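Local structure of riboflavin kinase, putative (Trypanosoma brucei, 3BNW) at residues A[51-54]-A[55-58]; A[105-108]-A[109-113]; A[136-139]-A[140-143]; A[156-159]-A[160-163]. The protein probably phosphorylates riboflavin to FMN with ATP as phosphate donor, the riboflavin kinase step of flavin cofactor synthesis. All coordinates share one frame; numbering follows the deposited sequence.

Interaction 1: A[51-54]-A[55-58]; sequences CLQP and YKNL
Tyr-55 lays one edge of its ring along the backbone of Cys-51 and Leu-52, at the end of the preceding helix. CG stands anti to the carbonyl carbon (chi1 -53°), which brings the CD1 and CE1 edge of the ring back to these two residues. Two carbonyl oxygens lie at this edge, near the ring plane. Leu-52 O is 3.5 Å from Tyr-55 CD1, and Cys-51 O is 3.7 Å from Tyr-55 CE1. CB of Pro-54 lies over one face, offset toward the rim. The pyrrolidine is set obliquely to the phenol, and Pro-54 CD is 4.1 Å from Tyr-55 CD1.

The backbone turns tightly here, as a short 3-10 segment. Tyr-55 N donates to Leu-52 O at 2.8 Å, with an N-H...O angle of 156°. Lys-56 N donates to Gln-53 O over a longer 3.3 Å, but the bond is straighter, at 169°. Both donors sit above the plane of the carbonyl they meet. The extended aliphatic chain of Lys-56 runs past the same acceptor, and Lys-56 CG is 3.4 Å from Gln-53 O. Lys-56 is exposed.

The hydroxyl of the phenol is held by its neighbours. Tyr-55 OH is hydrogen-bonded to Gln-16 O, and the ring meets Phe-15 edge-to-face and also touches Phe-18. Leu-52 is buried against Leu-20 of strand 18-25 and Phe-175 of strand 174-177. The turn follows helix 46-52 and leads toward strand 58-69. At the start of that strand Asn-57 and Leu-58 both face Ile-86 of strand 75-87, a G1 beta bulge.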
loop_
_atom_site.group_PDB
_atom_site.type_symbol
_atom_site.label_atom_id
_atom_site.label_comp_id
_atom_site.label_asym_id
_atom_site.label_seq_id
_atom_site.Cartn_x
_atom_site.Cartn_y
_atom_site.Cartn_z
ATOM N N CYS A 51 -7.655 1.964 13.362
ATOM C CA CYS A 51 -8.395 2.057 12.105
ATOM C C CYS A 51 -8.093 0.892 11.161
ATOM O O CYS A 51 -8.976 0.430 10.439
ATOM C CB CYS A 51 -8.067 3.374 11.395
ATOM S SG CYS A 51 -8.846 4.826 12.124
ATOM N N LEU A 52 -6.847 0.425 11.174
ATOM C CA LEU A 52 -6.397 -0.623 10.257
ATOM C C LEU A 52 -6.769 -2.043 10.699
ATOM O O LEU A 52 -6.643 -2.987 9.917
ATOM C CB LEU A 52 -4.883 -0.528 10.053
ATOM C CG LEU A 52 -4.407 0.751 9.365
ATOM C CD1 LEU A 52 -2.907 0.913 9.517
ATOM C CD2 LEU A 52 -4.816 0.761 7.903
ATOM N N GLN A 53 -7.240 -2.194 11.935
ATOM C CA GLN A 53 -7.544 -3.517 12.485
ATOM C C GLN A 53 -8.413 -4.400 11.579
ATOM O O GLN A 53 -8.120 -5.581 11.423
ATOM C CB GLN A 53 -8.174 -3.398 13.882
ATOM C CG GLN A 53 -7.193 -2.985 14.984
ATOM C CD GLN A 53 -6.039 -3.972 15.175
ATOM O OE1 GLN A 53 -4.867 -3.587 15.158
ATOM N NE2 GLN A 53 -6.368 -5.250 15.349
ATOM N N PRO A 54 -9.462 -3.836 10.948
ATOM C CA PRO A 54 -10.286 -4.673 10.066
ATOM C C PRO A 54 -9.579 -5.184 8.805
ATOM O O PRO A 54 -10.174 -5.949 8.048
ATOM C CB PRO A 54 -11.441 -3.737 9.664
ATOM C CG PRO A 54 -11.375 -2.583 10.594
ATOM C CD PRO A 54 -9.955 -2.447 10.991
ATOM N N TYR A 55 -8.338 -4.760 8.579
ATOM C CA TYR A 55 -7.597 -5.101 7.370
ATOM C C TYR A 55 -6.370 -5.977 7.646
ATOM O O TYR A 55 -5.602 -6.267 6.730
ATOM C CB TYR A 55 -7.165 -3.814 6.661
ATOM C CG TYR A 55 -8.314 -2.870 6.404
ATOM C CD1 TYR A 55 -8.545 -1.783 7.239
ATOM C CD2 TYR A 55 -9.190 -3.082 5.349
ATOM C CE1 TYR A 55 -9.608 -0.918 7.021
ATOM C CE2 TYR A 55 -10.256 -2.228 5.121
ATOM C CZ TYR A 55 -10.457 -1.144 5.959
ATOM O OH TYR A 55 -11.506 -0.287 5.738
ATOM N N LYS A 56 -6.195 -6.410 8.895
ATOM C CA LYS A 56 -5.025 -7.203 9.272
ATOM C C LYS A 56 -5.116 -8.620 8.729
ATOM O O LYS A 56 -6.212 -9.168 8.606
ATOM C CB LYS A 56 -4.841 -7.231 10.796
ATOM C CG LYS A 56 -5.834 -8.100 11.573
ATOM C CD LYS A 56 -5.723 -7.800 13.062
ATOM C CE LYS A 56 -6.557 -8.744 13.903
ATOM N NZ LYS A 56 -6.433 -8.445 15.368
ATOM N N ASN A 57 -3.951 -9.194 8.427
ATOM C CA ASN A 57 -3.815 -10.547 7.869
ATOM C C ASN A 57 -4.134 -10.579 6.375
ATOM O O ASN A 57 -4.535 -11.609 5.849
ATOM C CB ASN A 57 -4.676 -11.566 8.644
ATOM C CG ASN A 57 -4.191 -13.007 8.484
ATOM O OD1 ASN A 57 -4.994 -13.921 8.312
ATOM N ND2 ASN A 57 -2.881 -13.212 8.552
ATOM N N LEU A 58 -3.925 -9.452 5.693
ATOM C CA LEU A 58 -4.285 -9.316 4.277
ATOM C C LEU A 58 -3.192 -8.694 3.429
ATOM O O LEU A 58 -2.403 -7.879 3.909
ATOM C CB LEU A 58 -5.522 -8.429 4.124
ATOM C CG LEU A 58 -6.800 -8.837 4.837
ATOM C CD1 LEU A 58 -7.849 -7.733 4.642
ATOM C CD2 LEU A 58 -7.306 -10.190 4.339
#

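Interaction 2: A[105-108]-A[109-113]; sequences HEFG and WDFYG
Phe-107, Trp-109 and Phe-111 form an aromatic cluster in the loop between strands 98-103 and 115-126. Phe-107 is the middle member. Phe-111 turns its edge to one face of this ring, with centroids 4.7 Å apart and planes at 54°. Phe-111 CE1 does the touching, 3.5 Å from Phe-107 CD2. His-105 CD2 lies over the centre of the opposite face, so the Phe-107 ring is held between the two.

Trp-109 meets Phe-107 differently. The two rings are oblique, and Trp-109 CH2 is 3.6 Å from Phe-107 CD1. Phe-107 CB sits over the face of the indole six-membered ring, 3.8 Å from its centroid, as a CH-pi contact. CG of Trp-109 stands between its backbone N and carbonyl carbon (chi1 33°), which swings the indole back over the preceding residues.

Further out, Val-66 of strand 58-69 touches both phenylalanines, and Phe-111 also reaches Val-24 of strand 18-25. Trp-109 packs edge-to-face with Phe-77, and His-105 stacks on Tyr-80. The loop is therefore laid against the sheet by its rings. On the indole face, Phe-107 O lies 3.1 Å from Trp-109 NE1, but the angle is too poor for a hydrogen bond.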
loop_
_atom_site.group_PDB
_atom_site.type_symbol
_atom_site.label_atom_id
_atom_site.label_comp_id
_atom_site.label_asym_id
_atom_site.label_seq_id
_atom_site.Cartn_x
_atom_site.Cartn_y
_atom_site.Cartn_z
ATOM N N HIS A 105 6.370 -0.086 -9.254
ATOM C CA HIS A 105 7.146 0.933 -9.953
ATOM C C HIS A 105 8.622 0.850 -9.549
ATOM O O HIS A 105 8.946 0.567 -8.391
ATOM C CB HIS A 105 6.600 2.327 -9.647
ATOM C CG HIS A 105 7.390 3.430 -10.279
ATOM N ND1 HIS A 105 7.368 3.676 -11.633
ATOM C CD2 HIS A 105 8.231 4.345 -9.743
ATOM C CE1 HIS A 105 8.163 4.697 -11.905
ATOM N NE2 HIS A 105 8.699 5.122 -10.774
ATOM N N GLU A 106 9.504 1.108 -10.510
ATOM C CA GLU A 106 10.945 1.021 -10.284
ATOM C C GLU A 106 11.492 2.430 -10.100
ATOM O O GLU A 106 11.698 3.153 -11.071
ATOM C CB GLU A 106 11.661 0.312 -11.451
ATOM C CG GLU A 106 10.837 -0.783 -12.156
ATOM C CD GLU A 106 10.083 -0.257 -13.381
ATOM O OE1 GLU A 106 8.835 -0.143 -13.307
ATOM O OE2 GLU A 106 10.747 0.055 -14.403
ATOM N N PHE A 107 11.706 2.815 -8.847
ATOM C CA PHE A 107 12.250 4.129 -8.516
ATOM C C PHE A 107 13.749 4.197 -8.786
ATOM O O PHE A 107 14.259 5.231 -9.243
ATOM C CB PHE A 107 11.979 4.462 -7.047
ATOM C CG PHE A 107 10.522 4.633 -6.718
ATOM C CD1 PHE A 107 9.911 5.881 -6.827
ATOM C CD2 PHE A 107 9.763 3.556 -6.288
ATOM C CE1 PHE A 107 8.565 6.048 -6.516
ATOM C CE2 PHE A 107 8.408 3.713 -5.971
ATOM C CZ PHE A 107 7.811 4.963 -6.089
ATOM N N GLY A 108 14.446 3.095 -8.500
ATOM C CA GLY A 108 15.900 3.028 -8.632
ATOM C C GLY A 108 16.631 3.463 -7.372
ATOM O O GLY A 108 17.857 3.595 -7.367
ATOM N N TRP A 109 15.874 3.690 -6.301
ATOM C CA TRP A 109 16.426 4.138 -5.026
ATOM C C TRP A 109 15.388 3.995 -3.919
ATOM O O TRP A 109 14.198 3.819 -4.184
ATOM C CB TRP A 109 16.911 5.596 -5.110
ATOM C CG TRP A 109 16.114 6.476 -6.040
ATOM C CD1 TRP A 109 16.491 6.896 -7.279
ATOM C CD2 TRP A 109 14.812 7.034 -5.808
ATOM N NE1 TRP A 109 15.514 7.681 -7.835
ATOM C CE2 TRP A 109 14.470 7.782 -6.955
ATOM C CE3 TRP A 109 13.902 6.975 -4.746
ATOM C CZ2 TRP A 109 13.254 8.468 -7.070
ATOM C CZ3 TRP A 109 12.688 7.658 -4.863
ATOM C CH2 TRP A 109 12.381 8.394 -6.017
ATOM N N ASP A 110 15.852 4.061 -2.679
ATOM C CA ASP A 110 14.964 4.033 -1.524
ATOM C C ASP A 110 14.494 5.448 -1.194
ATOM O O ASP A 110 15.138 6.431 -1.560
ATOM C CB ASP A 110 15.671 3.399 -0.318
ATOM C CG ASP A 110 15.731 1.882 -0.407
ATOM O OD1 ASP A 110 14.682 1.254 -0.680
ATOM O OD2 ASP A 110 16.818 1.313 -0.185
ATOM N N PHE A 111 13.368 5.537 -0.498
ATOM C CA PHE A 111 12.770 6.825 -0.145
ATOM C C PHE A 111 12.321 6.838 1.318
ATOM O O PHE A 111 11.198 7.235 1.636
ATOM C CB PHE A 111 11.608 7.170 -1.093
ATOM C CG PHE A 111 10.726 6.001 -1.434
ATOM C CD1 PHE A 111 11.040 5.168 -2.499
ATOM C CD2 PHE A 111 9.580 5.740 -0.705
ATOM C CE1 PHE A 111 10.228 4.088 -2.823
ATOM C CE2 PHE A 111 8.762 4.660 -1.025
ATOM C CZ PHE A 111 9.092 3.834 -2.086
ATOM N N TYR A 112 13.221 6.408 2.200
ATOM C CA TYR A 112 12.977 6.444 3.638
ATOM C C TYR A 112 12.879 7.889 4.108
ATOM O O TYR A 112 13.730 8.714 3.777
ATOM C CB TYR A 112 14.088 5.714 4.394
ATOM C CG TYR A 112 14.071 4.222 4.179
ATOM C CD1 TYR A 112 13.148 3.421 4.837
ATOM C CD2 TYR A 112 14.975 3.610 3.313
ATOM C CE1 TYR A 112 13.119 2.049 4.640
ATOM C CE2 TYR A 112 14.955 2.237 3.110
ATOM C CZ TYR A 112 14.025 1.462 3.778
ATOM O OH TYR A 112 13.989 0.100 3.590
ATOM N N GLY A 113 11.831 8.187 4.875
ATOM C CA GLY A 113 11.564 9.553 5.328
ATOM C C GLY A 113 10.689 10.348 4.373
ATOM O O GLY A 113 10.403 11.517 4.623
#

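Interaction 3: A[136-139]-A[140-143]; sequences LVDT and IKSD
Two successive turns of helix 133-151 make this contact, through i to i+4 backbone bonds and side chains three or four residues apart. Leu-136 O accepts from Ile-140 N, Val-137 O from Lys-141 N and Thr-139 O from Asp-143 N. Between them, Asp-138 O is gripped twice by one residue. Ser-142 OG donates to Asp-138 O at 2.8 Å, nearly along the C=O axis. Ser-142 N reaches Asp-138 O at 3.2 Å from well above the carbonyl plane. The serine hydroxyl can do this because OG stands anti to the carbonyl carbon (chi1 -63°) and so leans back over the previous turn.

Asp-138 and Lys-141 run alongside each other from the helix. The lysine chain is bent at chi3 (60°), and Lys-141 NZ meets Asp-138 OD1 at 3.0 Å in a salt bridge. Nearer the backbone, Lys-141 CD is 4.0 Å from Val-137 CG1. Leu-136 and Ile-140 make a similar pair, with Leu-136 CD1 and Ile-140 CD1 3.6 Å apart.

Thr-139 and Asp-143 face the body of the protein. Thr-139 OG1 bonds back to Ala-135 O, and its side chain touches Phe-130. Asp-143 is buried and forms a salt bridge with Arg-125 of strand 115-126, which ties the helix to the sheet. Asp-143 OD1 and OD2 both lie 3.2 Å from Thr-139 O, all of them acceptors. The positive charge of Arg-125 probably offsets this crowding of oxygens and favours the ionised carboxylate.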
loop_
_atom_site.group_PDB
_atom_site.type_symbol
_atom_site.label_atom_id
_atom_site.label_comp_id
_atom_site.label_asym_id
_atom_site.label_seq_id
_atom_site.Cartn_x
_atom_site.Cartn_y
_atom_site.Cartn_z
ATOM N N LEU A 136 6.356 -18.666 -3.426
ATOM C CA LEU A 136 6.275 -17.250 -3.057
ATOM C C LEU A 136 6.332 -16.351 -4.287
ATOM O O LEU A 136 5.514 -15.441 -4.435
ATOM C CB LEU A 136 7.399 -16.870 -2.078
ATOM C CG LEU A 136 7.536 -15.391 -1.660
ATOM C CD1 LEU A 136 6.192 -14.715 -1.393
ATOM C CD2 LEU A 136 8.429 -15.270 -0.438
ATOM N N VAL A 137 7.286 -16.618 -5.169
ATOM C CA VAL A 137 7.453 -15.821 -6.379
ATOM C C VAL A 137 6.242 -15.925 -7.309
ATOM O O VAL A 137 5.745 -14.909 -7.798
ATOM C CB VAL A 137 8.747 -16.196 -7.117
ATOM C CG1 VAL A 137 8.805 -15.531 -8.488
ATOM C CG2 VAL A 137 9.948 -15.794 -6.271
ATOM N N ASP A 138 5.750 -17.138 -7.537
ATOM C CA ASP A 138 4.557 -17.322 -8.364
ATOM C C ASP A 138 3.334 -16.625 -7.774
ATOM O O ASP A 138 2.419 -16.263 -8.511
ATOM C CB ASP A 138 4.260 -18.809 -8.588
ATOM C CG ASP A 138 5.225 -19.459 -9.575
ATOM O OD1 ASP A 138 5.850 -18.737 -10.388
ATOM O OD2 ASP A 138 5.357 -20.703 -9.542
ATOM N N THR A 139 3.318 -16.434 -6.456
ATOM C CA THR A 139 2.211 -15.743 -5.799
ATOM C C THR A 139 2.346 -14.221 -5.889
ATOM O O THR A 139 1.352 -13.535 -6.087
ATOM C CB THR A 139 2.037 -16.209 -4.335
ATOM O OG1 THR A 139 1.719 -17.604 -4.332
ATOM C CG2 THR A 139 0.910 -15.447 -3.637
ATOM N N ILE A 140 3.559 -13.694 -5.759
ATOM C CA ILE A 140 3.766 -12.253 -5.940
ATOM C C ILE A 140 3.464 -11.830 -7.381
ATOM O O ILE A 140 2.829 -10.799 -7.602
ATOM C CB ILE A 140 5.196 -11.795 -5.572
ATOM C CG1 ILE A 140 5.567 -12.196 -4.138
ATOM C CG2 ILE A 140 5.314 -10.295 -5.729
ATOM C CD1 ILE A 140 4.424 -12.125 -3.142
ATOM N N LYS A 141 3.921 -12.622 -8.351
ATOM C CA LYS A 141 3.580 -12.406 -9.764
ATOM C C LYS A 141 2.066 -12.405 -9.987
ATOM O O LYS A 141 1.544 -11.600 -10.763
ATOM C CB LYS A 141 4.220 -13.474 -10.653
ATOM C CG LYS A 141 5.615 -13.127 -11.158
ATOM C CD LYS A 141 6.442 -14.387 -11.485
ATOM C CE LYS A 141 5.816 -15.269 -12.576
ATOM N NZ LYS A 141 6.306 -16.686 -12.513
ATOM N N SER A 142 1.369 -13.313 -9.311
ATOM C CA SER A 142 -0.086 -13.358 -9.373
ATOM C C SER A 142 -0.724 -12.141 -8.695
ATOM O O SER A 142 -1.746 -11.650 -9.156
ATOM C CB SER A 142 -0.612 -14.646 -8.741
ATOM O OG SER A 142 -0.149 -15.776 -9.456
ATOM N N ASP A 143 -0.126 -11.668 -7.603
ATOM C CA ASP A 143 -0.605 -10.470 -6.919
ATOM C C ASP A 143 -0.405 -9.236 -7.790
ATOM O O ASP A 143 -1.308 -8.415 -7.925
ATOM C CB ASP A 143 0.141 -10.246 -5.599
ATOM C CG ASP A 143 -0.096 -11.341 -4.584
ATOM O OD1 ASP A 143 -1.118 -12.066 -4.659
ATOM O OD2 ASP A 143 0.763 -11.465 -3.688
#

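Interaction 4: A[156-159]-A[160-163]; sequences LQEF and SRHS
Phe-159 and His-162 carry the close-packed side of this turn. Their rims meet, the planes are only 5° apart, and the rings do not overlap. The touching atoms are Phe-159 CD2 and His-162 CD2, at 3.6 Å. His-162 CB also rests 3.4 Å from Phe-159 O. His-162 ND1 accepts from Leu-164 N, which helps fix the rotation of the imidazole. Behind the pair stands the sheet. Phe-159 packs on Trp-63 and Leu-121, and His-162 on Ile-119.

The backbone is a 3-10 turn that follows the short helix 154-157. Gln-157 O receives two bonds from Ser-160. Ser-160 OG meets Gln-157 O almost head-on at 2.9 Å. Ser-160 N reaches Gln-157 O at 3.2 Å from above the carbonyl plane. With chi1 at 66°, the hydroxyl lies between its own N and carbonyl carbon, which turns it back to Gln-157 O. Arg-161 N donates to Glu-158 O, and a weak bond joins His-162 N to Phe-159 O.

Glu-158 and Arg-161 are on the solvent side, where the hold is looser. Glu-158 OE1 is 3.0 Å from Arg-161 NH1, a salt bridge by charge alone. The carboxylate oxygen stands clear of the guanidinium plane, so no N-H is aimed at it.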
loop_
_atom_site.group_PDB
_atom_site.type_symbol
_atom_site.label_atom_id
_atom_site.label_comp_id
_atom_site.label_asym_id
_atom_site.label_seq_id
_atom_site.Cartn_x
_atom_site.Cartn_y
_atom_site.Cartn_z
ATOM N N LEU A 156 -12.298 1.677 -10.925
ATOM C CA LEU A 156 -11.116 1.761 -10.048
ATOM C C LEU A 156 -9.997 2.646 -10.599
ATOM O O LEU A 156 -9.267 3.260 -9.829
ATOM C CB LEU A 156 -10.564 0.358 -9.748
ATOM C CG LEU A 156 -11.149 -0.400 -8.548
ATOM C CD1 LEU A 156 -12.644 -0.198 -8.400
ATOM C CD2 LEU A 156 -10.824 -1.882 -8.661
ATOM N N GLN A 157 -9.862 2.701 -11.920
ATOM C CA GLN A 157 -8.874 3.569 -12.579
ATOM C C GLN A 157 -9.052 5.053 -12.197
ATOM O O GLN A 157 -8.072 5.802 -12.107
ATOM C CB GLN A 157 -8.981 3.405 -14.105
ATOM C CG GLN A 157 -7.944 4.164 -14.941
ATOM C CD GLN A 157 -6.744 3.313 -15.319
ATOM O OE1 GLN A 157 -6.371 3.238 -16.492
ATOM N NE2 GLN A 157 -6.135 2.663 -14.330
ATOM N N GLU A 158 -10.301 5.462 -11.965
ATOM C CA GLU A 158 -10.646 6.855 -11.649
ATOM C C GLU A 158 -10.051 7.347 -10.318
ATOM O O GLU A 158 -9.877 8.553 -10.125
ATOM C CB GLU A 158 -12.175 7.016 -11.635
ATOM C CG GLU A 158 -12.697 8.451 -11.736
ATOM C CD GLU A 158 -12.707 8.995 -13.162
ATOM O OE1 GLU A 158 -11.672 8.890 -13.858
ATOM O OE2 GLU A 158 -13.748 9.550 -13.577
ATOM N N PHE A 159 -9.744 6.418 -9.413
ATOM C CA PHE A 159 -9.138 6.745 -8.109
ATOM C C PHE A 159 -7.665 7.156 -8.167
ATOM O O PHE A 159 -7.098 7.572 -7.154
ATOM C CB PHE A 159 -9.275 5.563 -7.146
ATOM C CG PHE A 159 -10.644 5.409 -6.576
ATOM C CD1 PHE A 159 -11.587 4.616 -7.211
ATOM C CD2 PHE A 159 -10.992 6.056 -5.403
ATOM C CE1 PHE A 159 -12.852 4.465 -6.681
ATOM C CE2 PHE A 159 -12.252 5.910 -4.868
ATOM C CZ PHE A 159 -13.188 5.113 -5.510
ATOM N N SER A 160 -7.038 7.016 -9.331
ATOM C CA SER A 160 -5.705 7.561 -9.531
ATOM C C SER A 160 -5.733 9.086 -9.395
ATOM O O SER A 160 -4.781 9.686 -8.897
ATOM C CB SER A 160 -5.152 7.158 -10.903
ATOM O OG SER A 160 -5.889 7.752 -11.956
ATOM N N ARG A 161 -6.839 9.699 -9.816
ATOM C CA ARG A 161 -6.985 11.154 -9.811
ATOM C C ARG A 161 -7.711 11.665 -8.560
ATOM O O ARG A 161 -8.368 12.706 -8.611
ATOM C CB ARG A 161 -7.767 11.594 -11.054
ATOM C CG ARG A 161 -7.223 11.071 -12.379
ATOM C CD ARG A 161 -8.347 10.787 -13.383
ATOM N NE ARG A 161 -9.156 11.974 -13.680
ATOM C CZ ARG A 161 -10.364 12.246 -13.176
ATOM N NH1 ARG A 161 -10.972 11.419 -12.325
ATOM N NH2 ARG A 161 -10.981 13.369 -13.534
ATOM N N HIS A 162 -7.587 10.957 -7.439
ATOM C CA HIS A 162 -8.367 11.288 -6.245
ATOM C C HIS A 162 -7.790 12.495 -5.509
ATOM O O HIS A 162 -6.570 12.647 -5.398
ATOM C CB HIS A 162 -8.450 10.095 -5.299
ATOM C CG HIS A 162 -9.637 10.128 -4.386
ATOM N ND1 HIS A 162 -9.675 10.888 -3.237
ATOM C CD2 HIS A 162 -10.823 9.479 -4.447
ATOM C CE1 HIS A 162 -10.836 10.708 -2.633
ATOM N NE2 HIS A 162 -11.551 9.859 -3.348
ATOM N N SER A 163 -8.694 13.327 -4.993
ATOM C CA SER A 163 -8.364 14.624 -4.400
ATOM C C SER A 163 -7.601 14.537 -3.076
ATOM O O SER A 163 -6.920 15.492 -2.691
ATOM C CB SER A 163 -9.654 15.436 -4.202
ATOM O OG SER A 163 -10.694 14.625 -3.673
#

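The four contacts come one after another along the chain and do not touch. Their centres lie 21 to 25 Å apart, and each is 12 to 16 Å from the centre of the chain. Interactions 1 and 2 are on opposite sides of that centre. All four are tied to the same antiparallel sheet. Interaction 1 leads into strand 58-69. Interactions 2 and 4 also pack on that strand, at Val-66 and Trp-63. Interactions 3 and 4 meet strand 115-126, from helix 133-151 and from the turn after helix 154-157. So a helix, two turns and a loop each pack separately on the one sheet that forms the core of the riboflavin kinase fold.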